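Side-chain contacts in putative regulatory protein (Streptomyces coelicolor A3, PDB 2PZ9), which probably binds DNA as a transcriptional regulator of the TetR family, through an N-terminal helix-turn-helix domain: residues Arg61-Lys64 with Glu65-Tyr68; Ala39-Glu42 with Phe43-Gly47; Gly50-Val53 with Asp54-Ala57; Leu77-His80 with Val81-Glu85. All coordinates share one frame; numbering follows the deposited sequence.

Interaction 1: Arg61-Lys64 with Glu65-Tyr68; sequences RTSK and ERVY. With SO4 (sulfate ion), chain E.
Val-67 N reaches back to Ser-63 O (3.1 Å) and Tyr-68 N to Lys-64 O (3.2 Å), two nearly straight backbone bonds that wind the chain into the first turn of helix 64-70. This is the turn of the predicted helix-turn-helix motif running into its second helix, which in TetR-family proteins is the recognition helix. Arg-61, with positive phi, closes the preceding helix in a Schellman motif, and two residues later Ser-63 takes the N-cap of the next one. Its hydroxyl is swung in between the backbone N and the carbonyl carbon (chi1 77°), which brings OG over the start of the helix to accept a weak capping bond from Arg-66 N at 3.3 Å. Thr-62 works from the side of the turn: its OG1 sits against the aliphatic root of Arg-66, 3.3 Å from CB, the two side chains crossing at about a right angle. Its methyl CG2 meets Val-67 CG2 at 4.1 Å, and Val-67, which is buried, also packs on Ala-57 of helix 53-59. On the other flank Lys-64 and Tyr-68 run side by side in the same direction, and Lys-64 CE lies 4.0 Å from Tyr-68 CE2. Both side chains also rest on Val-53, at the start of the motif's first helix. The lysine chain kinks at chi3 (79°) near its far end, and Lys-64 NZ donates to O1 of a sulfate ion, probably from the crystallisation liquor, at 2.8 Å.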
loop_
_atom_site.group_PDB
_atom_site.type_symbol
_atom_site.label_atom_id
_atom_site.label_comp_id
_atom_site.label_asym_id
_atom_site.label_seq_id
_atom_site.Cartn_x
_atom_site.Cartn_y
_atom_site.Cartn_z
ATOM N N ARG A 61 -32.043 1.263 1.142
ATOM C CA ARG A 61 -33.501 1.392 1.125
ATOM C C ARG A 61 -34.175 0.110 1.618
ATOM O O ARG A 61 -35.110 -0.381 0.984
ATOM C CB ARG A 61 -33.983 1.761 -0.279
ATOM C CG ARG A 61 -35.106 2.764 -0.312
ATOM C CD ARG A 61 -34.928 3.705 -1.481
ATOM N NE ARG A 61 -33.594 4.312 -1.468
ATOM C CZ ARG A 61 -33.303 5.531 -1.927
ATOM N NH1 ARG A 61 -34.256 6.313 -2.442
ATOM N NH2 ARG A 61 -32.050 5.981 -1.857
ATOM N N THR A 62 -33.673 -0.429 2.735
ATOM C CA THR A 62 -34.234 -1.633 3.392
ATOM C C THR A 62 -34.127 -1.588 4.949
ATOM O O THR A 62 -33.850 -0.533 5.509
ATOM C CB THR A 62 -33.654 -2.954 2.766
ATOM O OG1 THR A 62 -34.439 -4.075 3.192
ATOM C CG2 THR A 62 -32.172 -3.182 3.132
ATOM N N SER A 63 -34.369 -2.706 5.643
ATOM C CA SER A 63 -34.246 -2.761 7.124
ATOM C C SER A 63 -33.093 -3.635 7.650
ATOM O O SER A 63 -32.598 -4.547 6.958
ATOM C CB SER A 63 -35.561 -3.209 7.790
ATOM O OG SER A 63 -35.765 -4.606 7.671
ATOM N N LYS A 64 -32.679 -3.351 8.885
ATOM C CA LYS A 64 -31.714 -4.188 9.591
ATOM C C LYS A 64 -32.130 -5.661 9.529
ATOM O O LYS A 64 -31.316 -6.499 9.151
ATOM C CB LYS A 64 -31.548 -3.742 11.049
ATOM C CG LYS A 64 -30.600 -2.560 11.263
ATOM C CD LYS A 64 -30.378 -2.288 12.752
ATOM C CE LYS A 64 -29.378 -3.272 13.346
ATOM N NZ LYS A 64 -28.924 -2.857 14.701
ATOM N N GLU A 65 -33.391 -5.974 9.863
ATOM C CA GLU A 65 -33.836 -7.374 9.861
ATOM C C GLU A 65 -33.621 -8.050 8.499
ATOM O O GLU A 65 -33.180 -9.203 8.435
ATOM C CB GLU A 65 -35.282 -7.557 10.353
ATOM C CG GLU A 65 -35.482 -8.935 11.061
ATOM C CD GLU A 65 -36.954 -9.417 11.194
ATOM O OE1 GLU A 65 -37.833 -8.848 10.509
ATOM O OE2 GLU A 65 -37.226 -10.377 11.974
ATOM N N ARG A 66 -33.903 -7.319 7.423
ATOM C CA ARG A 66 -33.741 -7.831 6.060
ATOM C C ARG A 66 -32.281 -8.168 5.741
ATOM O O ARG A 66 -31.970 -9.258 5.233
ATOM C CB ARG A 66 -34.250 -6.808 5.056
ATOM C CG ARG A 66 -35.016 -7.402 3.920
ATOM C CD ARG A 66 -36.507 -7.111 4.078
ATOM N NE ARG A 66 -37.371 -8.227 3.666
ATOM C CZ ARG A 66 -36.961 -9.436 3.251
ATOM N NH1 ARG A 66 -35.669 -9.745 3.155
ATOM N NH2 ARG A 66 -37.862 -10.350 2.920
ATOM N N VAL A 67 -31.392 -7.222 6.044
ATOM C CA VAL A 67 -29.965 -7.403 5.835
ATOM C C VAL A 67 -29.521 -8.736 6.444
ATOM O O VAL A 67 -28.898 -9.571 5.772
ATOM C CB VAL A 67 -29.170 -6.222 6.429
ATOM C CG1 VAL A 67 -27.665 -6.438 6.284
ATOM C CG2 VAL A 67 -29.590 -4.902 5.765
ATOM N N TYR A 68 -29.899 -8.943 7.700
ATOM C CA TYR A 68 -29.538 -10.141 8.437
ATOM C C TYR A 68 -30.230 -11.419 7.968
ATOM O O TYR A 68 -29.906 -12.502 8.441
ATOM C CB TYR A 68 -29.771 -9.944 9.936
ATOM C CG TYR A 68 -28.886 -8.904 10.609
ATOM C CD1 TYR A 68 -27.481 -8.929 10.484
ATOM C CD2 TYR A 68 -29.453 -7.905 11.403
ATOM C CE1 TYR A 68 -26.676 -7.974 11.130
ATOM C CE2 TYR A 68 -28.652 -6.942 12.044
ATOM C CZ TYR A 68 -27.272 -6.985 11.910
ATOM O OH TYR A 68 -26.521 -6.021 12.561
HETATM S S SO4 E . -25.285 -1.188 13.607
HETATM O O1 SO4 E . -26.324 -2.050 14.169
HETATM O O2 SO4 E . -25.815 -0.561 12.408
HETATM O O3 SO4 E . -24.957 -0.103 14.527
HETATM O O4 SO4 E . -24.094 -2.004 13.318
#

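Interaction 2: Ala39-Glu42 with Phe43-Gly47; sequences AKEE and FARHG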
loop_
_atom_site.group_PDB
_atom_site.type_symbol
_atom_site.label_atom_id
_atom_site.label_comp_id
_atom_site.label_asym_id
_atom_site.label_seq_id
_atom_site.Cartn_x
_atom_site.Cartn_y
_atom_site.Cartn_z
ATOM N N ALA A 39 -23.245 -1.623 1.132
ATOM C CA ALA A 39 -22.204 -2.147 2.015
ATOM C C ALA A 39 -20.794 -1.805 1.496
ATOM O O ALA A 39 -19.905 -1.510 2.291
ATOM C CB ALA A 39 -22.376 -3.654 2.244
ATOM N N LYS A 40 -20.609 -1.829 0.170
ATOM C CA LYS A 40 -19.364 -1.431 -0.500
ATOM C C LYS A 40 -18.930 -0.041 -0.080
ATOM O O LYS A 40 -17.764 0.195 0.242
ATOM C CB LYS A 40 -19.568 -1.380 -2.002
ATOM C CG LYS A 40 -19.111 -2.575 -2.769
ATOM C CD LYS A 40 -18.570 -2.084 -4.126
ATOM C CE LYS A 40 -18.982 -2.968 -5.316
ATOM N NZ LYS A 40 -20.437 -2.861 -5.636
ATOM N N GLU A 41 -19.875 0.889 -0.106
ATOM C CA GLU A 41 -19.593 2.295 0.107
ATOM C C GLU A 41 -19.319 2.556 1.589
ATOM O O GLU A 41 -18.447 3.352 1.920
ATOM C CB GLU A 41 -20.779 3.090 -0.395
ATOM C CG GLU A 41 -20.498 4.477 -0.828
ATOM C CD GLU A 41 -21.665 5.414 -0.487
ATOM O OE1 GLU A 41 -21.460 6.647 -0.517
ATOM O OE2 GLU A 41 -22.787 4.926 -0.167
ATOM N N GLU A 42 -20.044 1.853 2.465
ATOM C CA GLU A 42 -19.839 1.902 3.930
ATOM C C GLU A 42 -18.568 1.212 4.463
ATOM O O GLU A 42 -17.977 1.672 5.444
ATOM C CB GLU A 42 -21.052 1.320 4.659
ATOM C CG GLU A 42 -20.944 1.291 6.200
ATOM C CD GLU A 42 -21.248 2.632 6.860
ATOM O OE1 GLU A 42 -21.776 3.542 6.179
ATOM O OE2 GLU A 42 -20.962 2.774 8.069
ATOM N N PHE A 43 -18.169 0.097 3.860
ATOM C CA PHE A 43 -16.906 -0.543 4.223
ATOM C C PHE A 43 -15.679 0.265 3.785
ATOM O O PHE A 43 -14.725 0.384 4.535
ATOM C CB PHE A 43 -16.825 -1.980 3.691
ATOM C CG PHE A 43 -17.757 -2.958 4.397
ATOM C CD1 PHE A 43 -17.984 -2.874 5.782
ATOM C CD2 PHE A 43 -18.383 -3.988 3.682
ATOM C CE1 PHE A 43 -18.843 -3.794 6.433
ATOM C CE2 PHE A 43 -19.233 -4.901 4.326
ATOM C CZ PHE A 43 -19.460 -4.801 5.707
ATOM N N ALA A 44 -15.708 0.831 2.585
ATOM C CA ALA A 44 -14.612 1.669 2.138
ATOM C C ALA A 44 -14.403 2.870 3.075
ATOM O O ALA A 44 -13.276 3.211 3.403
ATOM C CB ALA A 44 -14.815 2.115 0.694
ATOM N N ARG A 45 -15.495 3.485 3.519
ATOM C CA ARG A 45 -15.455 4.609 4.450
ATOM C C ARG A 45 -14.913 4.258 5.822
ATOM O O ARG A 45 -13.966 4.859 6.296
ATOM C CB ARG A 45 -16.863 5.156 4.640
ATOM C CG ARG A 45 -17.075 6.553 4.140
ATOM C CD ARG A 45 -18.563 6.878 4.112
ATOM N NE ARG A 45 -18.870 7.833 3.048
ATOM C CZ ARG A 45 -18.953 7.526 1.751
ATOM N NH1 ARG A 45 -18.749 6.276 1.325
ATOM N NH2 ARG A 45 -19.228 8.477 0.865
ATOM N N HIS A 46 -15.533 3.290 6.469
ATOM C CA HIS A 46 -15.369 3.161 7.905
ATOM C C HIS A 46 -14.668 1.878 8.305
ATOM O O HIS A 46 -14.294 1.701 9.468
ATOM C CB HIS A 46 -16.735 3.249 8.573
ATOM C CG HIS A 46 -17.445 4.550 8.341
ATOM N ND1 HIS A 46 -18.552 4.660 7.524
ATOM C CD2 HIS A 46 -17.212 5.793 8.826
ATOM C CE1 HIS A 46 -18.970 5.915 7.515
ATOM N NE2 HIS A 46 -18.172 6.620 8.293
ATOM N N GLY A 47 -14.467 0.996 7.328
ATOM C CA GLY A 47 -13.970 -0.352 7.584
ATOM C C GLY A 47 -15.058 -1.199 8.186
ATOM O O GLY A 47 -16.229 -0.823 8.149
#
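Side chains one turn apart pair up along the second half of helix 32-50, the first helix of the probable DNA-binding domain, with an apolar side turned to the core and a charged side beside it. On the apolar side Ala-39 CB touches Phe-43 CE2 at 4.0 Å, and the phenylalanine ring goes on to meet Tyr-78 of helix 74-92 edge-to-face. Glu-41 and Arg-45 lie alongside each other on the charged side. Their salt bridge joins OE1 to NH2 at 3.2 Å, with carboxylate and guanidinium planes nearly perpendicular (81°). Arg-45 NH1 also donates to Glu-41 O at 3.0 Å, from above the carbonyl plane, although the oxygen sits in the plane of the guanidinium. Glu-42 bends at chi2 (80°), which folds its carboxylate back beside His-46, OE2 lying 3.1 Å from ND1. The stronger partner of OE2 is Arg-55 of helix 53-59, in a salt bridge, and Arg-52 N bonds to the same oxygen. With an alanine in place of Glu-42, Arg-55 would probably lose its buried counter-charge and Arg-52 N its acceptor. Glutamates one residue apart thus do different work: Glu-41 braces its own helix, whereas Glu-42 ties that helix electrostatically to the next.

Interaction 3: Gly50-Val53 with Asp54-Ala57; sequences GARV and DRIA. With SO4 (sulfate ion), chain E.
Gly-50 O lies in the guanidinium plane of Arg-55, at its edge and 3.6 Å from NH1, on the link that leads into the predicted helix-turn-helix motif. Ala-51 carries the chain onward, its methyl packed on Glu-42 and Phe-43. Arg-52 holds the N-cap position of helix 53-59, and its carbonyl oxygen takes the first helical bond, from Ile-56 N at 2.9 Å. With CG opposite the carbonyl carbon (chi1 -73°), Arg-52 lays that CG over one face of the Arg-55 guanidinium, 3.6 Å from NH1. Farther out the two guanidinium groups cross with planes 41° apart, Arg-52 NH1 lying 3.3 Å from Arg-55 NH2. Val-53 O receives Ala-57 N in a nearly straight bond of 2.8 Å, while Val-53 N and Asp-54 N both point at a sulfate ion. The bond from Val-53 N to sulfate O4 is weak, and the very short approach of Asp-54 N to O2 is doubtful at this resolution. Arg-55 NH1 has its counter-charge in Glu-42, while the Arg-52 chain passes the sulfate with CD near O3; the anion probably eases the closeness of the two arginines. An anion held at a helix N-terminus, where the helix dipole is likely to favour it, is consistent with a place for a DNA phosphate.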
loop_
_atom_site.group_PDB
_atom_site.type_symbol
_atom_site.label_atom_id
_atom_site.label_comp_id
_atom_site.label_asym_id
_atom_site.label_seq_id
_atom_site.Cartn_x
_atom_site.Cartn_y
_atom_site.Cartn_z
ATOM N N GLY A 50 -15.840 -0.063 12.087
ATOM C CA GLY A 50 -16.463 1.235 11.882
ATOM C C GLY A 50 -17.747 1.288 11.065
ATOM O O GLY A 50 -18.451 2.286 11.094
ATOM N N ALA A 51 -18.070 0.255 10.306
ATOM C CA ALA A 51 -19.299 0.320 9.516
ATOM C C ALA A 51 -20.554 0.006 10.359
ATOM O O ALA A 51 -20.509 -0.824 11.288
ATOM C CB ALA A 51 -19.209 -0.577 8.280
ATOM N N ARG A 52 -21.660 0.682 10.030
ATOM C CA ARG A 52 -22.958 0.465 10.682
ATOM C C ARG A 52 -24.006 -0.158 9.750
ATOM O O ARG A 52 -24.302 0.376 8.676
ATOM C CB ARG A 52 -23.495 1.762 11.289
ATOM C CG ARG A 52 -22.755 2.191 12.534
ATOM C CD ARG A 52 -23.721 2.702 13.607
ATOM N NE ARG A 52 -23.001 3.133 14.810
ATOM C CZ ARG A 52 -22.608 4.386 15.057
ATOM N NH1 ARG A 52 -22.872 5.364 14.198
ATOM N NH2 ARG A 52 -21.947 4.673 16.174
ATOM N N VAL A 53 -24.561 -1.295 10.176
ATOM C CA VAL A 53 -25.697 -1.946 9.508
ATOM C C VAL A 53 -26.909 -1.006 9.421
ATOM O O VAL A 53 -27.595 -0.978 8.400
ATOM C CB VAL A 53 -26.063 -3.274 10.228
ATOM C CG1 VAL A 53 -27.323 -3.926 9.634
ATOM C CG2 VAL A 53 -24.873 -4.238 10.195
ATOM N N ASP A 54 -27.156 -0.250 10.496
ATOM C CA ASP A 54 -28.030 0.937 10.467
ATOM C C ASP A 54 -27.883 1.712 9.161
ATOM O O ASP A 54 -28.791 1.709 8.331
ATOM C CB ASP A 54 -27.711 1.882 11.636
ATOM C CG ASP A 54 -28.395 1.473 12.921
ATOM O OD1 ASP A 54 -28.768 0.280 13.047
ATOM O OD2 ASP A 54 -28.564 2.346 13.811
ATOM N N ARG A 55 -26.732 2.361 8.984
ATOM C CA ARG A 55 -26.466 3.151 7.782
ATOM C C ARG A 55 -26.634 2.335 6.502
ATOM O O ARG A 55 -27.181 2.833 5.510
ATOM C CB ARG A 55 -25.054 3.742 7.801
ATOM C CG ARG A 55 -24.834 4.933 8.702
ATOM C CD ARG A 55 -23.401 5.371 8.494
ATOM N NE ARG A 55 -22.821 6.023 9.665
ATOM C CZ ARG A 55 -21.811 5.536 10.386
ATOM N NH1 ARG A 55 -21.255 4.368 10.074
ATOM N NH2 ARG A 55 -21.352 6.231 11.425
ATOM N N ILE A 56 -26.158 1.094 6.521
ATOM C CA ILE A 56 -26.188 0.277 5.318
ATOM C C ILE A 56 -27.616 -0.000 4.851
ATOM O O ILE A 56 -27.909 0.151 3.667
ATOM C CB ILE A 56 -25.393 -1.031 5.474
ATOM C CG1 ILE A 56 -23.886 -0.740 5.414
ATOM C CG2 ILE A 56 -25.814 -2.049 4.393
ATOM C CD1 ILE A 56 -22.989 -1.895 5.871
ATOM N N ALA A 57 -28.482 -0.407 5.780
ATOM C CA ALA A 57 -29.869 -0.689 5.473
ATOM C C ALA A 57 -30.582 0.608 5.095
ATOM O O ALA A 57 -31.330 0.647 4.110
ATOM C CB ALA A 57 -30.539 -1.347 6.645
HETATM S S SO4 E . -25.285 -1.188 13.607
HETATM O O1 SO4 E . -26.324 -2.050 14.169
HETATM O O2 SO4 E . -25.815 -0.561 12.408
HETATM O O3 SO4 E . -24.957 -0.103 14.527
HETATM O O4 SO4 E . -24.094 -2.004 13.318
#

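Interaction 4: Leu77-His80 with Val81-Glu85; sequences LYAH and VAERE. With SO4 (sulfate ion), chain C.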
loop_
_atom_site.group_PDB
_atom_site.type_symbol
_atom_site.label_atom_id
_atom_site.label_comp_id
_atom_site.label_asym_id
_atom_site.label_seq_id
_atom_site.Cartn_x
_atom_site.Cartn_y
_atom_site.Cartn_z
ATOM N N LEU A 77 -21.161 -10.151 6.002
ATOM C CA LEU A 77 -21.477 -9.225 4.946
ATOM C C LEU A 77 -20.201 -8.711 4.310
ATOM O O LEU A 77 -20.060 -8.774 3.086
ATOM C CB LEU A 77 -22.318 -8.074 5.489
ATOM C CG LEU A 77 -22.736 -6.909 4.573
ATOM C CD1 LEU A 77 -23.387 -7.358 3.280
ATOM C CD2 LEU A 77 -23.645 -5.951 5.295
ATOM N N TYR A 78 -19.265 -8.214 5.128
ATOM C CA TYR A 78 -17.950 -7.853 4.599
ATOM C C TYR A 78 -17.395 -8.974 3.709
ATOM O O TYR A 78 -17.112 -8.736 2.526
ATOM C CB TYR A 78 -16.930 -7.466 5.683
ATOM C CG TYR A 78 -15.573 -7.060 5.080
ATOM C CD1 TYR A 78 -14.507 -7.983 4.979
ATOM C CD2 TYR A 78 -15.361 -5.757 4.588
ATOM C CE1 TYR A 78 -13.280 -7.618 4.418
ATOM C CE2 TYR A 78 -14.127 -5.376 4.025
ATOM C CZ TYR A 78 -13.096 -6.309 3.939
ATOM O OH TYR A 78 -11.883 -5.925 3.362
ATOM N N ALA A 79 -17.275 -10.186 4.262
ATOM C CA ALA A 79 -16.629 -11.296 3.555
ATOM C C ALA A 79 -17.188 -11.408 2.152
ATOM O O ALA A 79 -16.432 -11.455 1.173
ATOM C CB ALA A 79 -16.790 -12.620 4.323
ATOM N N HIS A 80 -18.524 -11.398 2.080
ATOM C CA HIS A 80 -19.271 -11.487 0.825
ATOM C C HIS A 80 -18.856 -10.396 -0.159
ATOM O O HIS A 80 -18.534 -10.673 -1.329
ATOM C CB HIS A 80 -20.760 -11.399 1.096
ATOM C CG HIS A 80 -21.609 -11.663 -0.106
ATOM N ND1 HIS A 80 -21.793 -12.927 -0.624
ATOM C CD2 HIS A 80 -22.342 -10.829 -0.885
ATOM C CE1 HIS A 80 -22.592 -12.859 -1.678
ATOM N NE2 HIS A 80 -22.943 -11.598 -1.855
ATOM N N VAL A 81 -18.841 -9.168 0.338
ATOM C CA VAL A 81 -18.480 -8.034 -0.463
ATOM C C VAL A 81 -17.054 -8.150 -1.002
ATOM O O VAL A 81 -16.826 -7.923 -2.196
ATOM C CB VAL A 81 -18.656 -6.761 0.328
ATOM C CG1 VAL A 81 -18.222 -5.582 -0.498
ATOM C CG2 VAL A 81 -20.121 -6.620 0.767
ATOM N N ALA A 82 -16.118 -8.527 -0.129
ATOM C CA ALA A 82 -14.716 -8.711 -0.496
ATOM C C ALA A 82 -14.593 -9.746 -1.605
ATOM O O ALA A 82 -14.055 -9.425 -2.671
ATOM C CB ALA A 82 -13.894 -9.112 0.706
ATOM N N GLU A 83 -15.093 -10.966 -1.364
ATOM C CA GLU A 83 -15.174 -12.010 -2.403
ATOM C C GLU A 83 -15.635 -11.426 -3.736
ATOM O O GLU A 83 -14.902 -11.438 -4.729
ATOM C CB GLU A 83 -16.154 -13.109 -1.995
ATOM C CG GLU A 83 -15.637 -14.073 -0.929
ATOM C CD GLU A 83 -16.763 -14.867 -0.213
ATOM O OE1 GLU A 83 -17.490 -15.649 -0.890
ATOM O OE2 GLU A 83 -16.915 -14.715 1.038
ATOM N N ARG A 84 -16.858 -10.903 -3.727
ATOM C CA ARG A 84 -17.480 -10.287 -4.888
ATOM C C ARG A 84 -16.490 -9.316 -5.545
ATOM O O ARG A 84 -16.339 -9.323 -6.766
ATOM C CB ARG A 84 -18.799 -9.586 -4.481
ATOM C CG ARG A 84 -19.986 -9.764 -5.451
ATOM C CD ARG A 84 -20.890 -11.003 -5.129
ATOM N NE ARG A 84 -22.067 -11.143 -6.020
ATOM C CZ ARG A 84 -23.017 -12.087 -5.915
ATOM N NH1 ARG A 84 -22.977 -13.011 -4.960
ATOM N NH2 ARG A 84 -24.026 -12.124 -6.778
ATOM N N GLU A 85 -15.787 -8.521 -4.736
ATOM C CA GLU A 85 -14.808 -7.540 -5.244
ATOM C C GLU A 85 -13.596 -8.186 -5.890
ATOM O O GLU A 85 -13.198 -7.818 -7.006
ATOM C CB GLU A 85 -14.329 -6.631 -4.117
ATOM C CG GLU A 85 -15.295 -5.510 -3.777
ATOM C CD GLU A 85 -15.645 -4.667 -4.992
ATOM O OE1 GLU A 85 -14.768 -3.882 -5.425
ATOM O OE2 GLU A 85 -16.782 -4.795 -5.523
HETATM S S SO4 C . -24.875 -8.242 -8.280
HETATM O O1 SO4 C . -26.277 -8.617 -8.432
HETATM O O2 SO4 C . -24.023 -9.430 -8.406
HETATM O O3 SO4 C . -24.543 -7.282 -9.330
HETATM O O4 SO4 C . -24.668 -7.647 -6.953
#
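Leu-77, Tyr-78 and Val-81 form the tight side of this turn of helix 74-92, while His-80, Glu-83 and Arg-84 make up its looser outer side. On the buried flank Leu-77 CD1 meets Val-81 CG2 at 4.2 Å, the branches meeting at a slant. Tyr-78 CE1 reaches Ala-82 CB at 4.0 Å, and the ring extends past it until OH bonds to Leu-120 O. Backbone bonds beneath these side chains are regular helical ones, as in Ala-82 N to Tyr-78 O at 2.8 Å. Toward solvent, His-80 and Arg-84 run side by side in the same direction. The imidazole leaves the backbone with CG opposite N (chi1 -172°), which places CE1 3.3 Å from Arg-84 NH1, ring and guanidinium planes 46° apart. The same imidazole also meets the ring of Phe-71. Arg-84 NH2 donates to O2 of a sulfate at 3.1 Å, that oxygen lying in the guanidinium plane. Replacing His-80 by an alanine would probably leave the Arg-84 guanidinium freer to swing and strip Phe-71 of a ring neighbour. Glu-83, also on the outer side, keeps its extended chain close to the backbone of Ala-79. The turn is wedged between two helices: Val-81 presses on Lys-40 of helix 32-50 and on Leu-120 of helix 115-127, and Glu-85 touches Lys-40 and His-117 of the same two helices.

Overall arrangement
All four contacts belong to the end of the chain that probably binds DNA and follow its order: interaction 2, then 3, 1 and 4. Interactions 2 and 3 have centres about 9 Å apart, joined by the salt bridge from Glu-42 OE2 to Arg-55 NH1 at 2.6 Å. Interaction 3 meets interaction 1, about 10 Å between centres, across the predicted helix-turn-helix: Ala-57 O lies 2.9 Å from Thr-62 N, and both contacts bind the same sulfate. Interaction 4 backs this unit, with Leu-77 CD2 placed 4.1 Å from Ile-56 CD1 and 4.2 Å from Val-67 CG1. Its centre is about 11 Å from that of interaction 2, and its sulfate is a different one.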